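N-acetylglucosaminidase (Paenibacillus barengoltzii, PDB 6INX) probably hydrolyses N-acetylglucosamine-containing glycans as a glycoside hydrolase of family 18. Local coordinates at residues A[183-188]-A[233-238]. Numbering follows the deposited sequence.
Sequences MTYDMR and GAAFYS
Asp-186 OD1 is gripped twice: it accepts a hydrogen bond from the phenol of Tyr-237, OH to OD1 2.6 Å, and forms a salt bridge with Arg-239. The phenol comes from above the carboxylate plane, 48° out of it, while OD1 lies at the edge of the Tyr-237 ring. The same hydroxyl sits 3.4 Å from CD1 of Tyr-185, whose side chain crosses that of Tyr-237 at about a right angle. CG of Tyr-185 stands between its backbone N and carbonyl carbon (chi1 45°), which turns the ring so that CD1 is by this hydroxyl and CD2 lies 3.7 Å from the carbonyl O of Ala-234. Its CB, directed toward the strand, rests on CB of Ala-235 at 3.8 Å. Thr-184, the centre of an inverse gamma turn, takes the N-H of Gly-233 on OG1 at 2.8 Å, the bond bent to 142°. Met-322 and Trp-324 of strand 320-324 also touch Tyr-185. The loop after strand 179-183 thus meets the end of its parallel neighbour, strand 230-235, and the start of strand 237-241, where the chain leaves the TIM barrel for an antiparallel sheet consistent with the alpha/beta insertion domain of many family 18 enzymes, at the C-terminal barrel end that carries the active site in such folds.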
loop_
_atom_site.group_PDB
_atom_site.type_symbol
_atom_site.label_atom_id
_atom_site.label_comp_id
_atom_site.label_asym_id
_atom_site.label_seq_id
_atom_site.Cartn_x
_atom_site.Cartn_y
_atom_site.Cartn_z
ATOM N N MET A 183 5.435 1.012 -15.127
ATOM C CA MET A 183 4.538 2.163 -15.085
ATOM C C MET A 183 4.700 2.843 -13.725
ATOM O O MET A 183 3.858 2.732 -12.828
ATOM C CB MET A 183 3.104 1.726 -15.343
ATOM C CG MET A 183 2.849 1.396 -16.821
ATOM S SD MET A 183 1.134 0.971 -17.167
ATOM C CE MET A 183 1.068 -0.579 -16.290
ATOM N N THR A 184 5.829 3.548 -13.582
ATOM C CA THR A 184 6.139 4.279 -12.347
ATOM C C THR A 184 5.432 5.641 -12.337
ATOM O O THR A 184 6.032 6.711 -12.204
ATOM C CB THR A 184 7.645 4.374 -12.109
ATOM O OG1 THR A 184 8.289 4.988 -13.235
ATOM C CG2 THR A 184 8.246 2.995 -11.871
ATOM N N TYR A 185 4.112 5.562 -12.485
ATOM C CA TYR A 185 3.198 6.688 -12.400
ATOM C C TYR A 185 1.859 6.123 -11.952
ATOM O O TYR A 185 1.648 4.906 -11.964
ATOM C CB TYR A 185 3.111 7.498 -13.710
ATOM C CG TYR A 185 2.999 6.721 -15.003
ATOM C CD1 TYR A 185 1.838 6.047 -15.337
ATOM C CD2 TYR A 185 4.060 6.682 -15.904
ATOM C CE1 TYR A 185 1.731 5.351 -16.535
ATOM C CE2 TYR A 185 3.955 5.995 -17.115
ATOM C CZ TYR A 185 2.793 5.327 -17.410
ATOM O OH TYR A 185 2.664 4.636 -18.598
ATOM N N ASP A 186 0.950 7.012 -11.546
ATOM C CA ASP A 186 -0.274 6.598 -10.836
ATOM C C ASP A 186 0.055 5.703 -9.642
ATOM O O ASP A 186 -0.760 4.867 -9.240
ATOM C CB ASP A 186 -1.291 5.875 -11.735
ATOM C CG ASP A 186 -1.694 6.676 -12.940
ATOM O OD1 ASP A 186 -1.706 7.918 -12.869
ATOM O OD2 ASP A 186 -2.014 6.036 -13.973
ATOM N N MET A 187 1.260 5.850 -9.076
ATOM C CA MET A 187 1.660 4.961 -7.985
ATOM C C MET A 187 0.884 5.254 -6.717
ATOM O O MET A 187 0.755 4.371 -5.854
ATOM C CB MET A 187 3.164 5.052 -7.723
ATOM C CG MET A 187 3.993 4.401 -8.843
ATOM S SD MET A 187 5.764 4.306 -8.537
ATOM C CE MET A 187 6.208 6.043 -8.691
ATOM N N ARG A 188 0.395 6.483 -6.599
ATOM C CA ARG A 188 -0.608 6.908 -5.639
ATOM C C ARG A 188 -1.658 7.634 -6.457
ATOM O O ARG A 188 -1.324 8.525 -7.242
ATOM C CB ARG A 188 0.005 7.870 -4.625
ATOM C CG ARG A 188 1.108 7.210 -3.816
ATOM C CD ARG A 188 1.961 8.229 -3.052
ATOM N NE ARG A 188 2.995 7.518 -2.310
ATOM C CZ ARG A 188 4.088 6.972 -2.843
ATOM N NH1 ARG A 188 4.319 7.053 -4.151
ATOM N NH2 ARG A 188 4.943 6.307 -2.074
ATOM N N GLY A 233 9.186 4.946 -15.894
ATOM C CA GLY A 233 8.083 5.761 -16.384
ATOM C C GLY A 233 8.107 7.195 -15.894
ATOM O O GLY A 233 8.404 7.461 -14.720
ATOM N N ALA A 234 7.751 8.109 -16.799
ATOM C CA ALA A 234 7.518 9.518 -16.522
ATOM C C ALA A 234 6.106 9.876 -16.950
ATOM O O ALA A 234 5.580 9.341 -17.932
ATOM C CB ALA A 234 8.496 10.421 -17.293
ATOM N N ALA A 235 5.497 10.794 -16.218
ATOM C CA ALA A 235 4.111 11.167 -16.441
ATOM C C ALA A 235 4.056 12.615 -16.892
ATOM O O ALA A 235 4.608 13.494 -16.227
ATOM C CB ALA A 235 3.295 10.996 -15.161
ATOM N N PHE A 236 3.371 12.860 -18.007
ATOM C CA PHE A 236 3.121 14.215 -18.492
ATOM C C PHE A 236 1.808 14.792 -17.959
ATOM O O PHE A 236 1.201 15.662 -18.601
ATOM C CB PHE A 236 3.135 14.243 -20.027
ATOM C CG PHE A 236 4.494 14.037 -20.659
ATOM C CD1 PHE A 236 5.611 13.670 -19.926
ATOM C CD2 PHE A 236 4.632 14.197 -22.034
ATOM C CE1 PHE A 236 6.847 13.490 -20.551
ATOM C CE2 PHE A 236 5.861 14.019 -22.655
ATOM C CZ PHE A 236 6.955 13.661 -21.924
ATOM N N TYR A 237 1.363 14.344 -16.785
ATOM C CA TYR A 237 0.080 14.756 -16.219
ATOM C C TYR A 237 0.163 14.555 -14.712
ATOM O O TYR A 237 1.089 13.914 -14.201
ATOM C CB TYR A 237 -1.081 13.921 -16.796
ATOM C CG TYR A 237 -0.949 12.491 -16.344
ATOM C CD1 TYR A 237 -0.107 11.619 -17.011
ATOM C CD2 TYR A 237 -1.595 12.035 -15.192
ATOM C CE1 TYR A 237 0.084 10.320 -16.575
ATOM C CE2 TYR A 237 -1.420 10.737 -14.753
ATOM C CZ TYR A 237 -0.577 9.892 -15.447
ATOM O OH TYR A 237 -0.384 8.616 -15.003
ATOM N N SER A 238 -0.845 15.063 -14.011
ATOM C CA SER A 238 -0.855 15.070 -12.556
ATOM C C SER A 238 -1.909 14.137 -11.970
ATOM O O SER A 238 -2.865 13.730 -12.628
ATOM C CB SER A 238 -1.093 16.489 -12.031
ATOM O OG SER A 238 -2.399 16.958 -12.331
#